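Local coordinates for protein ORF14 (Streptomyces clavuligerus, PDB 2WPX) that binds acetyl-CoA as a tandem GNAT protein of the clavulanic acid pathway and is probably an acyltransferase, at residues P168-L182 against H275-L289. Numbering follows the deposited sequence.
Sequences PLADGVPAVPAGYSL and HRGHALGTLLKLANL
The hydroxyl of Tyr180 is caught between two histidines. Its OH forms a hydrogen bond of 2.9 Å with ND1 of His275, with the oxygen at the edge of that imidazole and in its plane, and the same OH sits over one face of the His278 ring, 3.6 Å from CE1. The tyrosine thus turns its edge to the face of His278, planes 51° apart, while its ring and that of His275 meet rim to rim and almost perpendicular. His242, from strand 234-242, adds its ring beside Tyr180 and His275.

Farther along, the proline-rich loop runs over helix 280-295, and leucines rise to meet it. Leu283 stands with CG anti to its backbone N (chi1 163°), and its two methyls divide the work: CD1 lies 3.9 Å from CG1 of Val173, while CD2 packs 3.8 Å from CD2 of Leu182 and also reaches CD of Pro177. One turn on, CD1 of Leu286 meets Pro174 CD at 3.9 Å, and its CD2 reaches Pro168 and Leu169. Leu289 closes the row, its CD2 3.6 Å from CG of Pro168.

Far from the acetyl-CoA pocket, this apolar seam lays the proline-rich loop and edge strand 180-185 along a helix of the second GNAT domain, the helix that follows strand 263-271, by topology probably the counterpart of helix 101-115, beside which the first domain binds acetyl-CoA.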
ATOM      1  N   PRO A 168     -21.934   2.340   6.873  1.00 19.45           N
ATOM      2  CA  PRO A 168     -22.074   3.708   6.365  1.00 19.46           C
ATOM      3  C   PRO A 168     -23.186   3.844   5.328  1.00 19.67           C
ATOM      4  O   PRO A 168     -23.547   4.955   4.916  1.00 20.05           O
ATOM      5  CB  PRO A 168     -20.725   3.990   5.717  1.00 18.63           C
ATOM      6  CG  PRO A 168     -20.177   2.670   5.387  1.00 19.23           C
ATOM      7  CD  PRO A 168     -20.735   1.671   6.366  1.00 18.96           C
ATOM      8  N   LEU A 169     -23.726   2.733   4.868  1.00 19.32           N
ATOM      9  CA  LEU A 169     -24.687   2.882   3.801  1.00 19.99           C
ATOM     10  C   LEU A 169     -26.102   2.675   4.381  1.00 20.72           C
ATOM     11  O   LEU A 169     -27.053   2.517   3.660  1.00 19.28           O
ATOM     12  CB  LEU A 169     -24.339   1.935   2.644  1.00 19.85           C
ATOM     13  CG  LEU A 169     -23.207   2.321   1.671  1.00 17.95           C
ATOM     14  CD1 LEU A 169     -22.616   1.056   1.004  1.00 20.25           C
ATOM     15  CD2 LEU A 169     -23.796   3.199   0.594  1.00 17.44           C
ATOM     16  N   ALA A 170     -26.227   2.697   5.708  1.00 21.44           N
ATOM     17  CA  ALA A 170     -27.571   2.489   6.297  1.00 23.57           C
ATOM     18  C   ALA A 170     -28.581   3.558   5.829  1.00 24.33           C
ATOM     19  O   ALA A 170     -29.737   3.248   5.749  1.00 24.72           O
ATOM     20  CB  ALA A 170     -27.540   2.423   7.853  1.00 23.13           C
ATOM     21  N   ASP A 171     -28.146   4.793   5.529  1.00 24.87           N
ATOM     22  CA  ASP A 171     -29.055   5.820   4.946  1.00 26.50           C
ATOM     23  C   ASP A 171     -28.803   6.008   3.457  1.00 25.84           C
ATOM     24  O   ASP A 171     -28.822   7.135   2.977  1.00 27.23           O
ATOM     25  CB  ASP A 171     -28.905   7.191   5.641  1.00 27.07           C
ATOM     26  CG  ASP A 171     -29.295   7.131   7.111  1.00 31.40           C
ATOM     27  OD1 ASP A 171     -30.367   6.527   7.394  1.00 33.35           O
ATOM     28  OD2 ASP A 171     -28.530   7.647   7.977  1.00 32.66           O
ATOM     29  N   GLY A 172     -28.512   4.925   2.748  1.00 24.76           N
ATOM     30  CA  GLY A 172     -28.335   4.966   1.295  1.00 23.49           C
ATOM     31  C   GLY A 172     -27.192   5.841   0.834  1.00 21.13           C
ATOM     32  O   GLY A 172     -26.360   6.251   1.612  1.00 21.89           O
ATOM     33  N   VAL A 173     -27.168   6.145  -0.440  1.00 19.82           N
ATOM     34  CA  VAL A 173     -26.149   7.009  -1.019  1.00 17.88           C
ATOM     35  C   VAL A 173     -26.785   8.397  -1.214  1.00 18.47           C
ATOM     36  O   VAL A 173     -27.933   8.527  -1.644  1.00 17.93           O
ATOM     37  CB  VAL A 173     -25.726   6.417  -2.400  1.00 18.66           C
ATOM     38  CG1 VAL A 173     -24.582   7.224  -3.099  1.00 18.97           C
ATOM     39  CG2 VAL A 173     -25.331   4.927  -2.291  1.00 16.97           C
ATOM     40  N   PRO A 174     -26.034   9.457  -0.933  1.00 18.96           N
ATOM     41  CA  PRO A 174     -26.508  10.838  -1.053  1.00 19.06           C
ATOM     42  C   PRO A 174     -26.745  11.156  -2.551  1.00 19.85           C
ATOM     43  O   PRO A 174     -26.179  10.457  -3.449  1.00 17.97           O
ATOM     44  CB  PRO A 174     -25.305  11.661  -0.570  1.00 18.13           C
ATOM     45  CG  PRO A 174     -24.384  10.647   0.084  1.00 18.79           C
ATOM     46  CD  PRO A 174     -24.594   9.397  -0.642  1.00 18.15           C
ATOM     47  N   ALA A 175     -27.550  12.203  -2.790  1.00 20.03           N
ATOM     48  CA  ALA A 175     -27.875  12.686  -4.136  1.00 20.57           C
ATOM     49  C   ALA A 175     -26.638  13.275  -4.805  1.00 21.03           C
ATOM     50  O   ALA A 175     -25.778  13.863  -4.155  1.00 21.72           O
ATOM     51  CB  ALA A 175     -28.962  13.740  -4.051  1.00 20.58           C
ATOM     52  N   VAL A 176     -26.546  13.076  -6.102  1.00 20.77           N
ATOM     53  CA  VAL A 176     -25.571  13.740  -6.949  1.00 21.47           C
ATOM     54  C   VAL A 176     -25.944  15.205  -7.163  1.00 22.59           C
ATOM     55  O   VAL A 176     -27.061  15.547  -7.537  1.00 23.11           O
ATOM     56  CB  VAL A 176     -25.507  12.998  -8.326  1.00 21.63           C
ATOM     57  CG1 VAL A 176     -24.330  13.452  -9.172  1.00 21.67           C
ATOM     58  CG2 VAL A 176     -25.482  11.458  -8.083  1.00 20.74           C
ATOM     59  N   PRO A 177     -25.003  16.099  -6.886  1.00 23.22           N
ATOM     60  CA  PRO A 177     -25.260  17.533  -7.031  1.00 23.24           C
ATOM     61  C   PRO A 177     -25.553  17.902  -8.489  1.00 23.91           C
ATOM     62  O   PRO A 177     -25.010  17.277  -9.403  1.00 22.51           O
ATOM     63  CB  PRO A 177     -23.944  18.180  -6.583  1.00 23.41           C
ATOM     64  CG  PRO A 177     -22.972  17.078  -6.322  1.00 21.88           C
ATOM     65  CD  PRO A 177     -23.772  15.806  -6.139  1.00 21.94           C
ATOM     66  N   ALA A 178     -26.387  18.932  -8.687  1.00 24.57           N
ATOM     67  CA  ALA A 178     -26.759  19.416 -10.005  1.00 24.36           C
ATOM     68  C   ALA A 178     -25.497  19.773 -10.743  1.00 24.30           C
ATOM     69  O   ALA A 178     -24.554  20.300 -10.163  1.00 24.08           O
ATOM     70  CB  ALA A 178     -27.670  20.626  -9.879  1.00 25.80           C
ATOM     71  N   GLY A 179     -25.464  19.467 -12.027  1.00 24.73           N
ATOM     72  CA  GLY A 179     -24.257  19.687 -12.814  1.00 25.46           C
ATOM     73  C   GLY A 179     -23.354  18.466 -12.883  1.00 24.46           C
ATOM     74  O   GLY A 179     -22.407  18.438 -13.711  1.00 25.14           O
ATOM     75  N   TYR A 180     -23.601  17.461 -12.027  1.00 22.99           N
ATOM     76  CA  TYR A 180     -22.681  16.280 -11.996  1.00 23.25           C
ATOM     77  C   TYR A 180     -23.285  14.946 -12.422  1.00 23.37           C
ATOM     78  O   TYR A 180     -24.471  14.775 -12.354  1.00 23.19           O
ATOM     79  CB  TYR A 180     -22.011  16.130 -10.626  1.00 21.95           C
ATOM     80  CG  TYR A 180     -21.197  17.350 -10.268  1.00 20.96           C
ATOM     81  CD1 TYR A 180     -21.798  18.463  -9.661  1.00 21.10           C
ATOM     82  CD2 TYR A 180     -19.832  17.409 -10.574  1.00 17.28           C
ATOM     83  CE1 TYR A 180     -21.058  19.593  -9.354  1.00 19.55           C
ATOM     84  CE2 TYR A 180     -19.092  18.525 -10.290  1.00 20.16           C
ATOM     85  CZ  TYR A 180     -19.709  19.617  -9.674  1.00 22.77           C
ATOM     86  OH  TYR A 180     -18.949  20.718  -9.362  1.00 24.29           O
ATOM     87  N   SER A 181     -22.471  14.000 -12.877  1.00 23.72           N
ATOM     88  CA  SER A 181     -22.980  12.629 -12.915  1.00 24.62           C
ATOM     89  C   SER A 181     -21.960  11.603 -12.488  1.00 23.76           C
ATOM     90  O   SER A 181     -20.759  11.767 -12.696  1.00 24.53           O
ATOM     91  CB  SER A 181     -23.571  12.287 -14.266  1.00 24.80           C
ATOM     92  OG  SER A 181     -22.700  12.751 -15.237  1.00 29.17           O
ATOM     93  N   LEU A 182     -22.457  10.530 -11.892  1.00 23.48           N
ATOM     94  CA  LEU A 182     -21.616   9.448 -11.409  1.00 22.56           C
ATOM     95  C   LEU A 182     -21.296   8.510 -12.539  1.00 21.95           C
ATOM     96  O   LEU A 182     -22.196   8.133 -13.269  1.00 21.52           O
ATOM     97  CB  LEU A 182     -22.406   8.676 -10.383  1.00 22.84           C
ATOM     98  CG  LEU A 182     -22.382   9.516  -9.123  1.00 25.68           C
ATOM     99  CD1 LEU A 182     -22.872   8.640  -8.004  1.00 29.26           C
ATOM    100  CD2 LEU A 182     -20.939   9.948  -8.820  1.00 24.74           C
ATOM    101  N   HIS A 275     -13.583  21.777  -7.955  1.00 22.68           N
ATOM    102  CA  HIS A 275     -14.844  21.156  -7.597  1.00 22.19           C
ATOM    103  C   HIS A 275     -14.966  20.775  -6.124  1.00 22.67           C
ATOM    104  O   HIS A 275     -15.655  19.811  -5.771  1.00 20.46           O
ATOM    105  CB  HIS A 275     -15.117  19.978  -8.526  1.00 21.56           C
ATOM    106  CG  HIS A 275     -15.187  20.389  -9.964  1.00 21.85           C
ATOM    107  ND1 HIS A 275     -16.362  20.783 -10.569  1.00 21.63           N
ATOM    108  CD2 HIS A 275     -14.219  20.523 -10.899  1.00 23.82           C
ATOM    109  CE1 HIS A 275     -16.115  21.136 -11.822  1.00 24.57           C
ATOM    110  NE2 HIS A 275     -14.821  20.979 -12.051  1.00 23.89           N
ATOM    111  N   ARG A 276     -14.278  21.536  -5.278  1.00 23.94           N
ATOM    112  CA  ARG A 276     -14.386  21.315  -3.858  1.00 25.92           C
ATOM    113  C   ARG A 276     -15.735  21.945  -3.526  1.00 26.47           C
ATOM    114  O   ARG A 276     -16.310  22.676  -4.363  1.00 26.15           O
ATOM    115  CB  ARG A 276     -13.277  22.058  -3.083  1.00 28.11           C
ATOM    116  CG  ARG A 276     -11.792  21.697  -3.419  1.00 30.75           C
ATOM    117  CD  ARG A 276     -11.512  20.171  -3.295  1.00 35.11           C
ATOM    118  NE  ARG A 276     -11.808  19.641  -1.954  1.00 38.71           N
ATOM    119  CZ  ARG A 276     -10.913  19.591  -0.975  1.00 41.49           C
ATOM    120  NH1 ARG A 276      -9.684  20.034  -1.193  1.00 44.25           N
ATOM    121  NH2 ARG A 276     -11.233  19.108   0.212  1.00 43.42           N
ATOM    122  N   GLY A 277     -16.235  21.647  -2.333  1.00 26.17           N
ATOM    123  CA  GLY A 277     -17.389  22.334  -1.793  1.00 27.10           C
ATOM    124  C   GLY A 277     -18.723  21.745  -2.177  1.00 25.80           C
ATOM    125  O   GLY A 277     -19.754  22.292  -1.839  1.00 27.21           O
ATOM    126  N   HIS A 278     -18.700  20.623  -2.881  1.00 24.35           N
ATOM    127  CA  HIS A 278     -19.932  19.921  -3.246  1.00 23.53           C
ATOM    128  C   HIS A 278     -20.046  18.552  -2.585  1.00 22.23           C
ATOM    129  O   HIS A 278     -20.899  17.740  -2.961  1.00 20.84           O
ATOM    130  CB  HIS A 278     -19.989  19.753  -4.756  1.00 23.06           C
ATOM    131  CG  HIS A 278     -19.909  21.051  -5.501  1.00 25.96           C
ATOM    132  ND1 HIS A 278     -18.714  21.636  -5.862  1.00 26.64           N
ATOM    133  CD2 HIS A 278     -20.881  21.906  -5.900  1.00 26.26           C
ATOM    134  CE1 HIS A 278     -18.952  22.800  -6.444  1.00 24.35           C
ATOM    135  NE2 HIS A 278     -20.259  22.977  -6.486  1.00 23.83           N
ATOM    136  N   ALA A 279     -19.179  18.261  -1.617  1.00 21.59           N
ATOM    137  CA  ALA A 279     -19.250  16.931  -0.965  1.00 20.37           C
ATOM    138  C   ALA A 279     -19.054  15.740  -1.925  1.00 17.86           C
ATOM    139  O   ALA A 279     -19.609  14.663  -1.716  1.00 17.69           O
ATOM    140  CB  ALA A 279     -20.556  16.767  -0.213  1.00 21.19           C
ATOM    141  N   LEU A 280     -18.251  15.931  -2.956  1.00 16.81           N
ATOM    142  CA  LEU A 280     -17.855  14.855  -3.865  1.00 16.05           C
ATOM    143  C   LEU A 280     -17.150  13.684  -3.164  1.00 15.48           C
ATOM    144  O   LEU A 280     -17.411  12.529  -3.456  1.00 15.22           O
ATOM    145  CB  LEU A 280     -16.952  15.430  -4.945  1.00 15.97           C
ATOM    146  CG  LEU A 280     -17.665  15.893  -6.204  1.00 16.01           C
ATOM    147  CD1 LEU A 280     -19.159  16.031  -6.021  1.00 17.12           C
ATOM    148  CD2 LEU A 280     -17.038  17.101  -6.838  1.00 15.37           C
ATOM    149  N   GLY A 281     -16.313  13.959  -2.187  1.00 16.26           N
ATOM    150  CA  GLY A 281     -15.568  12.836  -1.563  1.00 16.67           C
ATOM    151  C   GLY A 281     -16.435  11.864  -0.781  1.00 17.29           C
ATOM    152  O   GLY A 281     -16.234  10.650  -0.836  1.00 16.43           O
ATOM    153  N   THR A 282     -17.390  12.402  -0.014  1.00 18.13           N
ATOM    154  CA  THR A 282     -18.384  11.552   0.621  1.00 18.70           C
ATOM    155  C   THR A 282     -19.232  10.815  -0.415  1.00 17.28           C
ATOM    156  O   THR A 282     -19.463   9.643  -0.301  1.00 17.01           O
ATOM    157  CB  THR A 282     -19.256  12.358   1.590  1.00 20.47           C
ATOM    158  OG1 THR A 282     -18.400  12.903   2.610  1.00 24.88           O
ATOM    159  CG2 THR A 282     -20.269  11.453   2.264  1.00 21.02           C
ATOM    160  N   LEU A 283     -19.691  11.506  -1.442  1.00 17.58           N
ATOM    161  CA  LEU A 283     -20.575  10.861  -2.398  1.00 17.49           C
ATOM    162  C   LEU A 283     -19.813   9.747  -3.092  1.00 16.23           C
ATOM    163  O   LEU A 283     -20.299   8.651  -3.216  1.00 17.99           O
ATOM    164  CB  LEU A 283     -21.061  11.858  -3.450  1.00 17.68           C
ATOM    165  CG  LEU A 283     -21.640  11.198  -4.704  1.00 18.03           C
ATOM    166  CD1 LEU A 283     -23.000  10.593  -4.408  1.00 17.11           C
ATOM    167  CD2 LEU A 283     -21.725  12.208  -5.826  1.00 18.76           C
ATOM    168  N   LEU A 284     -18.604  10.055  -3.555  1.00 15.74           N
ATOM    169  CA  LEU A 284     -17.744   9.101  -4.209  1.00 14.81           C
ATOM    170  C   LEU A 284     -17.434   7.832  -3.336  1.00 14.88           C
ATOM    171  O   LEU A 284     -17.587   6.715  -3.805  1.00 14.57           O
ATOM    172  CB  LEU A 284     -16.476   9.812  -4.712  1.00 14.31           C
ATOM    173  CG  LEU A 284     -16.678  10.633  -5.992  1.00 15.64           C
ATOM    174  CD1 LEU A 284     -15.385  11.330  -6.365  1.00 15.91           C
ATOM    175  CD2 LEU A 284     -17.179   9.791  -7.202  1.00 12.39           C
ATOM    176  N   LYS A 285     -17.045   7.991  -2.079  1.00 15.95           N
ATOM    177  CA  LYS A 285     -16.737   6.794  -1.268  1.00 16.87           C
ATOM    178  C   LYS A 285     -17.933   5.912  -1.035  1.00 16.39           C
ATOM    179  O   LYS A 285     -17.814   4.676  -1.084  1.00 15.55           O
ATOM    180  CB  LYS A 285     -16.096   7.135   0.076  1.00 18.14           C
ATOM    181  CG  LYS A 285     -14.744   7.720  -0.054  1.00 18.81           C
ATOM    182  CD  LYS A 285     -14.353   8.226   1.307  1.00 24.05           C
ATOM    183  CE  LYS A 285     -12.873   8.012   1.563  1.00 26.55           C
ATOM    184  NZ  LYS A 285     -12.243   9.169   0.959  1.00 26.31           N
ATOM    185  N   LEU A 286     -19.093   6.544  -0.805  1.00 17.35           N
ATOM    186  CA  LEU A 286     -20.296   5.790  -0.518  1.00 17.56           C
ATOM    187  C   LEU A 286     -20.813   5.133  -1.771  1.00 17.19           C
ATOM    188  O   LEU A 286     -21.211   3.966  -1.718  1.00 17.92           O
ATOM    189  CB  LEU A 286     -21.370   6.653   0.100  1.00 19.26           C
ATOM    190  CG  LEU A 286     -21.109   6.911   1.571  1.00 19.08           C
ATOM    191  CD1 LEU A 286     -22.059   8.008   1.949  1.00 18.44           C
ATOM    192  CD2 LEU A 286     -21.383   5.666   2.409  1.00 13.04           C
ATOM    193  N   ALA A 287     -20.804   5.845  -2.900  1.00 15.97           N
ATOM    194  CA  ALA A 287     -21.242   5.201  -4.147  1.00 15.82           C
ATOM    195  C   ALA A 287     -20.283   4.071  -4.522  1.00 14.91           C
ATOM    196  O   ALA A 287     -20.730   3.007  -4.923  1.00 15.61           O
ATOM    197  CB  ALA A 287     -21.351   6.252  -5.342  1.00 14.97           C
ATOM    198  N   ASN A 288     -18.969   4.298  -4.413  1.00 14.46           N
ATOM    199  CA  ASN A 288     -18.008   3.216  -4.724  1.00 15.36           C
ATOM    200  C   ASN A 288     -18.104   2.018  -3.767  1.00 15.70           C
ATOM    201  O   ASN A 288     -17.921   0.885  -4.183  1.00 16.25           O
ATOM    202  CB  ASN A 288     -16.568   3.714  -4.742  1.00 14.84           C
ATOM    203  CG  ASN A 288     -15.688   2.943  -5.750  1.00 16.65           C
ATOM    204  OD1 ASN A 288     -14.511   2.657  -5.470  1.00 20.26           O
ATOM    205  ND2 ASN A 288     -16.253   2.612  -6.923  1.00 10.39           N
ATOM    206  N   LEU A 289     -18.363   2.270  -2.488  1.00 15.43           N
ATOM    207  CA  LEU A 289     -18.521   1.167  -1.560  1.00 16.17           C
ATOM    208  C   LEU A 289     -19.754   0.346  -1.953  1.00 16.34           C
ATOM    209  O   LEU A 289     -19.739  -0.871  -1.973  1.00 17.07           O
ATOM    210  CB  LEU A 289     -18.606   1.646  -0.116  1.00 16.89           C
ATOM    211  CG  LEU A 289     -18.697   0.535   0.969  1.00 18.84           C
ATOM    212  CD1 LEU A 289     -17.439  -0.252   0.994  1.00 17.92           C
ATOM    213  CD2 LEU A 289     -19.015   1.058   2.384  1.00 15.53           C
TER